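Fatty acid-binding protein homolog 8 (Caenorhabditis elegans, PDB 6C1Z) binds unsaturated fatty acids such as oleic acid and carries them from the lysosome into the nucleus, where it activates transcription of genes that promote longevity. Local coordinates at residues T40-H54 with Q57-I70. Numbering follows the deposited sequence.
Sequences TSPTLEIKLDGDTWH and QYSTFKNNKLAFKI
The Lys69 side chain runs beside Asp51 and Thr52, the last two residues of the type II' turn Asp49 to Thr52. Lys69 CB lies near the carbonyl of Asp51, and Lys69 CG approaches Asp51 O to 3.5 Å. Lys69 CD runs past the Asp51 carboxylate, and Lys69 CE sits 3.5 Å from Thr52 OG1. Extended up to this point, the chain bends only at its last torsion (chi4 -68°), which turns Lys69 NZ between two oxygens: Thr52 OG1 accepts its hydrogen bond at 2.5 Å, and Asp51 OD1 pairs with it in a salt bridge of 2.4 Å; both lengths are unusually short and their exact values doubtful. A valine in place of Thr52 would probably cost the ammonium its hydroxyl partner and leave it freer to turn about chi4. The two strand pairings here belong to the meander of adjacent hairpins 43-49, 52-58 and 64-68 in the fatty acid-binding protein β-barrel; 64-68 ends the hydrogen-bonded sheet, with Phe74 of strand 74-77 touching Phe68. Trp53 and Phe68 form a hydrogen-bonded antiparallel pair, Trp53 N to Phe68 O being 2.8 Å. Beside it Trp53 CB makes a CH-pi contact over one Phe68 face, 3.8 Å from the centroid and 21° off the normal. At the far end Pro42 CB packs alongside Gln57 CG at 3.5 Å, while Glu45 OE1 lies at the Tyr58 ring edge, carboxylate and ring planes 88° apart.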
loop_
_atom_site.group_PDB
_atom_site.type_symbol
_atom_site.label_atom_id
_atom_site.label_comp_id
_atom_site.label_asym_id
_atom_site.label_seq_id
_atom_site.Cartn_x
_atom_site.Cartn_y
_atom_site.Cartn_z
ATOM N N THR A 40 4.313 -2.557 -14.038
ATOM C CA THR A 40 3.271 -1.559 -14.213
ATOM C C THR A 40 3.619 -0.267 -13.481
ATOM O O THR A 40 4.470 -0.232 -12.587
ATOM C CB THR A 40 1.944 -2.052 -13.650
ATOM O OG1 THR A 40 2.064 -2.204 -12.230
ATOM C CG2 THR A 40 1.532 -3.369 -14.290
ATOM N N SER A 41 2.933 0.811 -13.875
ATOM C CA SER A 41 2.992 2.100 -13.188
ATOM C C SER A 41 1.564 2.419 -12.760
ATOM O O SER A 41 0.824 3.092 -13.495
ATOM C CB SER A 41 3.563 3.191 -14.092
ATOM O OG SER A 41 4.932 2.939 -14.366
ATOM N N PRO A 42 1.142 1.952 -11.586
ATOM C CA PRO A 42 -0.274 2.029 -11.212
ATOM C C PRO A 42 -0.700 3.449 -10.898
ATOM O O PRO A 42 0.116 4.352 -10.693
ATOM C CB PRO A 42 -0.366 1.146 -9.965
ATOM C CG PRO A 42 1.001 1.061 -9.438
ATOM C CD PRO A 42 1.931 1.203 -10.590
ATOM N N THR A 43 -2.019 3.629 -10.870
ATOM C CA THR A 43 -2.652 4.836 -10.372
ATOM C C THR A 43 -3.282 4.514 -9.028
ATOM O O THR A 43 -4.034 3.541 -8.902
ATOM C CB THR A 43 -3.723 5.298 -11.352
ATOM O OG1 THR A 43 -3.092 5.621 -12.588
ATOM C CG2 THR A 43 -4.450 6.521 -10.825
ATOM N N LEU A 44 -2.974 5.326 -8.030
ATOM C CA LEU A 44 -3.501 5.143 -6.691
ATOM C C LEU A 44 -4.540 6.224 -6.457
ATOM O O LEU A 44 -4.239 7.413 -6.554
ATOM C CB LEU A 44 -2.374 5.233 -5.661
ATOM C CG LEU A 44 -2.756 5.381 -4.180
ATOM C CD1 LEU A 44 -3.585 4.220 -3.698
ATOM C CD2 LEU A 44 -1.505 5.543 -3.314
ATOM N N GLU A 45 -5.767 5.815 -6.184
ATOM C CA GLU A 45 -6.848 6.728 -5.881
ATOM C C GLU A 45 -7.162 6.593 -4.405
ATOM O O GLU A 45 -7.408 5.480 -3.922
ATOM C CB GLU A 45 -8.074 6.360 -6.710
ATOM C CG GLU A 45 -9.376 7.003 -6.309
ATOM C CD GLU A 45 -10.520 6.490 -7.145
ATOM O OE1 GLU A 45 -10.991 5.345 -6.908
ATOM O OE2 GLU A 45 -10.916 7.222 -8.068
ATOM N N ILE A 46 -7.165 7.723 -3.707
ATOM C CA ILE A 46 -7.493 7.777 -2.287
ATOM C C ILE A 46 -8.748 8.620 -2.168
ATOM O O ILE A 46 -8.785 9.772 -2.633
ATOM C CB ILE A 46 -6.345 8.376 -1.462
ATOM C CG1 ILE A 46 -5.142 7.448 -1.479
ATOM C CG2 ILE A 46 -6.792 8.652 -0.021
ATOM C CD1 ILE A 46 -3.880 8.077 -0.878
ATOM N N LYS A 47 -9.785 8.060 -1.551
ATOM C CA LYS A 47 -11.020 8.783 -1.326
ATOM C C LYS A 47 -11.556 8.424 0.053
ATOM O O LYS A 47 -11.152 7.420 0.647
ATOM C CB LYS A 47 -12.052 8.525 -2.448
ATOM C CG LYS A 47 -12.395 7.069 -2.699
ATOM C CD LYS A 47 -12.994 6.827 -4.108
ATOM C CE LYS A 47 -14.148 7.758 -4.416
ATOM N NZ LYS A 47 -14.801 7.431 -5.730
ATOM N N LEU A 48 -12.418 9.281 0.575
ATOM C CA LEU A 48 -13.048 9.095 1.872
ATOM C C LEU A 48 -14.555 9.157 1.680
ATOM O O LEU A 48 -15.088 10.178 1.223
ATOM C CB LEU A 48 -12.577 10.180 2.843
ATOM C CG LEU A 48 -13.235 10.186 4.219
ATOM C CD1 LEU A 48 -13.040 8.852 4.932
ATOM C CD2 LEU A 48 -12.688 11.336 5.058
ATOM N N ASP A 49 -15.246 8.097 2.092
ATOM C CA ASP A 49 -16.709 8.005 2.015
ATOM C C ASP A 49 -17.247 7.911 3.440
ATOM O O ASP A 49 -17.218 6.839 4.043
ATOM C CB ASP A 49 -17.124 6.781 1.201
ATOM C CG ASP A 49 -18.626 6.596 1.145
ATOM O OD1 ASP A 49 -19.365 7.493 1.606
ATOM O OD2 ASP A 49 -19.070 5.538 0.650
ATOM N N GLY A 50 -17.753 9.018 3.966
ATOM C CA GLY A 50 -18.155 9.083 5.356
ATOM C C GLY A 50 -16.944 8.919 6.240
ATOM O O GLY A 50 -16.038 9.757 6.210
ATOM N N ASP A 51 -16.895 7.819 6.995
ATOM C CA ASP A 51 -15.716 7.467 7.768
ATOM C C ASP A 51 -14.946 6.283 7.205
ATOM O O ASP A 51 -14.079 5.740 7.896
ATOM C CB ASP A 51 -16.062 7.247 9.250
ATOM C CG ASP A 51 -16.888 6.011 9.502
ATOM O OD1 ASP A 51 -17.481 5.447 8.557
ATOM O OD2 ASP A 51 -16.942 5.597 10.693
ATOM N N THR A 52 -15.217 5.877 5.967
ATOM C CA THR A 52 -14.527 4.752 5.347
ATOM C C THR A 52 -13.546 5.261 4.296
ATOM O O THR A 52 -13.944 5.915 3.320
ATOM C CB THR A 52 -15.507 3.758 4.721
ATOM O OG1 THR A 52 -16.386 3.268 5.744
ATOM C CG2 THR A 52 -14.743 2.596 4.097
ATOM N N TRP A 53 -12.271 4.941 4.482
ATOM C CA TRP A 53 -11.249 5.256 3.504
ATOM C C TRP A 53 -11.227 4.203 2.399
ATOM O O TRP A 53 -11.444 3.019 2.638
ATOM C CB TRP A 53 -9.866 5.317 4.176
ATOM C CG TRP A 53 -9.704 6.565 5.004
ATOM C CD1 TRP A 53 -9.961 6.688 6.336
ATOM C CD2 TRP A 53 -9.312 7.849 4.539
ATOM N NE1 TRP A 53 -9.744 7.980 6.727
ATOM C CE2 TRP A 53 -9.336 8.718 5.651
ATOM C CE3 TRP A 53 -8.947 8.359 3.283
ATOM C CZ2 TRP A 53 -9.020 10.072 5.543
ATOM C CZ3 TRP A 53 -8.624 9.695 3.184
ATOM C CH2 TRP A 53 -8.663 10.542 4.314
ATOM N N HIS A 54 -10.845 4.637 1.207
ATOM C CA HIS A 54 -10.638 3.746 0.071
ATOM C C HIS A 54 -9.288 4.075 -0.539
ATOM O O HIS A 54 -9.045 5.229 -0.919
ATOM C CB HIS A 54 -11.767 3.921 -0.941
ATOM C CG HIS A 54 -13.101 3.522 -0.399
ATOM N ND1 HIS A 54 -13.592 2.240 -0.546
ATOM C CD2 HIS A 54 -14.040 4.205 0.289
ATOM C CE1 HIS A 54 -14.781 2.160 0.025
ATOM N NE2 HIS A 54 -15.074 3.337 0.548
ATOM N N GLN A 57 -5.908 0.873 -6.063
ATOM C CA GLN A 57 -4.773 0.903 -6.970
ATOM C C GLN A 57 -5.202 0.283 -8.289
ATOM O O GLN A 57 -5.737 -0.828 -8.310
ATOM C CB GLN A 57 -3.593 0.133 -6.380
ATOM C CG GLN A 57 -2.289 0.316 -7.121
ATOM C CD GLN A 57 -1.094 0.274 -6.195
ATOM O OE1 GLN A 57 -0.138 -0.465 -6.426
ATOM N NE2 GLN A 57 -1.145 1.064 -5.134
ATOM N N TYR A 58 -4.983 0.995 -9.385
ATOM C CA TYR A 58 -5.411 0.515 -10.696
ATOM C C TYR A 58 -4.220 0.281 -11.610
ATOM O O TYR A 58 -3.328 1.126 -11.709
ATOM C CB TYR A 58 -6.357 1.510 -11.379
ATOM C CG TYR A 58 -7.651 1.692 -10.634
ATOM C CD1 TYR A 58 -8.681 0.771 -10.782
ATOM C CD2 TYR A 58 -7.855 2.782 -9.815
ATOM C CE1 TYR A 58 -9.882 0.922 -10.113
ATOM C CE2 TYR A 58 -9.071 2.955 -9.138
ATOM C CZ TYR A 58 -10.062 2.004 -9.282
ATOM O OH TYR A 58 -11.248 2.188 -8.610
ATOM N N SER A 59 -4.223 -0.841 -12.322
ATOM C CA SER A 59 -3.157 -1.093 -13.283
ATOM C C SER A 59 -3.627 -2.116 -14.304
ATOM O O SER A 59 -4.654 -2.770 -14.126
ATOM C CB SER A 59 -1.890 -1.611 -12.601
ATOM O OG SER A 59 -2.001 -2.993 -12.270
ATOM N N THR A 60 -2.832 -2.262 -15.369
ATOM C CA THR A 60 -3.148 -3.233 -16.409
ATOM C C THR A 60 -3.118 -4.658 -15.874
ATOM O O THR A 60 -3.824 -5.531 -16.392
ATOM C CB THR A 60 -2.176 -3.091 -17.590
ATOM O OG1 THR A 60 -0.817 -3.119 -17.132
ATOM C CG2 THR A 60 -2.428 -1.796 -18.345
ATOM N N PHE A 61 -2.311 -4.915 -14.844
ATOM C CA PHE A 61 -2.148 -6.269 -14.327
ATOM C C PHE A 61 -3.202 -6.646 -13.290
ATOM O O PHE A 61 -3.666 -7.791 -13.266
ATOM C CB PHE A 61 -0.744 -6.426 -13.731
ATOM C CG PHE A 61 -0.462 -7.801 -13.201
ATOM C CD1 PHE A 61 -0.429 -8.887 -14.047
ATOM C CD2 PHE A 61 -0.229 -8.006 -11.850
ATOM C CE1 PHE A 61 -0.162 -10.162 -13.563
ATOM C CE2 PHE A 61 0.036 -9.275 -11.363
ATOM C CZ PHE A 61 0.065 -10.351 -12.216
ATOM N N LYS A 62 -3.568 -5.734 -12.401
ATOM C CA LYS A 62 -4.591 -6.031 -11.413
ATOM C C LYS A 62 -5.071 -4.733 -10.796
ATOM O O LYS A 62 -4.274 -3.815 -10.584
ATOM C CB LYS A 62 -4.055 -6.946 -10.304
ATOM C CG LYS A 62 -5.150 -7.461 -9.374
ATOM C CD LYS A 62 -4.601 -8.360 -8.282
ATOM C CE LYS A 62 -5.713 -8.891 -7.384
ATOM N NZ LYS A 62 -6.400 -7.789 -6.645
ATOM N N ASN A 63 -6.371 -4.659 -10.514
ATOM C CA ASN A 63 -6.929 -3.593 -9.694
ATOM C C ASN A 63 -7.049 -4.109 -8.268
ATOM O O ASN A 63 -7.502 -5.237 -8.047
ATOM C CB ASN A 63 -8.309 -3.160 -10.194
ATOM C CG ASN A 63 -8.275 -2.569 -11.586
ATOM O OD1 ASN A 63 -7.232 -2.141 -12.079
ATOM N ND2 ASN A 63 -9.431 -2.533 -12.230
ATOM N N ASN A 64 -6.623 -3.289 -7.305
ATOM C CA ASN A 64 -6.590 -3.672 -5.898
ATOM C C ASN A 64 -7.309 -2.589 -5.120
ATOM O O ASN A 64 -6.809 -1.465 -5.016
ATOM C CB ASN A 64 -5.159 -3.778 -5.385
ATOM C CG ASN A 64 -4.288 -4.619 -6.271
ATOM O OD1 ASN A 64 -4.727 -5.633 -6.808
ATOM N ND2 ASN A 64 -3.039 -4.202 -6.435
ATOM N N LYS A 65 -8.453 -2.932 -4.547
ATOM C CA LYS A 65 -9.269 -1.964 -3.835
ATOM C C LYS A 65 -9.262 -2.319 -2.360
ATOM O O LYS A 65 -9.530 -3.461 -1.977
ATOM C CB LYS A 65 -10.690 -1.927 -4.398
ATOM C CG LYS A 65 -10.717 -1.670 -5.910
ATOM C CD LYS A 65 -11.996 -0.971 -6.374
ATOM C CE LYS A 65 -13.217 -1.873 -6.262
ATOM N NZ LYS A 65 -14.462 -1.205 -6.747
ATOM N N LEU A 66 -8.916 -1.351 -1.541
ATOM C CA LEU A 66 -8.838 -1.552 -0.110
ATOM C C LEU A 66 -9.732 -0.520 0.542
ATOM O O LEU A 66 -9.575 0.678 0.296
ATOM C CB LEU A 66 -7.390 -1.371 0.340
ATOM C CG LEU A 66 -7.121 -1.523 1.829
ATOM C CD1 LEU A 66 -7.430 -2.922 2.302
ATOM C CD2 LEU A 66 -5.667 -1.188 2.094
ATOM N N ALA A 67 -10.631 -0.974 1.392
ATOM C CA ALA A 67 -11.496 -0.126 2.190
ATOM C C ALA A 67 -11.184 -0.396 3.655
ATOM O O ALA A 67 -10.946 -1.544 4.046
ATOM C CB ALA A 67 -12.967 -0.448 1.913
ATOM N N PHE A 68 -11.174 0.655 4.470
ATOM C CA PHE A 68 -10.907 0.457 5.883
ATOM C C PHE A 68 -11.392 1.665 6.662
ATOM O O PHE A 68 -11.536 2.773 6.125
ATOM C CB PHE A 68 -9.412 0.231 6.140
ATOM C CG PHE A 68 -8.532 1.368 5.667
ATOM C CD1 PHE A 68 -8.226 2.445 6.496
ATOM C CD2 PHE A 68 -7.979 1.353 4.399
ATOM C CE1 PHE A 68 -7.423 3.462 6.065
ATOM C CE2 PHE A 68 -7.136 2.381 3.965
ATOM C CZ PHE A 68 -6.874 3.446 4.788
ATOM N N LYS A 69 -11.576 1.448 7.962
ATOM C CA LYS A 69 -11.675 2.536 8.924
ATOM C C LYS A 69 -10.423 2.580 9.778
ATOM O O LYS A 69 -9.857 1.546 10.149
ATOM C CB LYS A 69 -12.912 2.398 9.796
ATOM C CG LYS A 69 -14.179 2.368 8.970
ATOM C CD LYS A 69 -15.405 2.247 9.836
ATOM C CE LYS A 69 -16.647 1.974 9.011
ATOM N NZ LYS A 69 -17.041 3.127 8.168
ATOM N N ILE A 70 -9.928 3.804 9.995
ATOM C CA ILE A 70 -8.768 4.027 10.833
ATOM C C ILE A 70 -8.994 3.401 12.203
ATOM O O ILE A 70 -10.067 3.559 12.795
ATOM C CB ILE A 70 -8.505 5.551 10.921
ATOM C CG1 ILE A 70 -8.071 6.104 9.568
ATOM C CG2 ILE A 70 -7.489 5.889 11.970
ATOM C CD1 ILE A 70 -6.788 5.546 9.116
HETATM O O HOH W 1 -11.702 5.930 9.229
#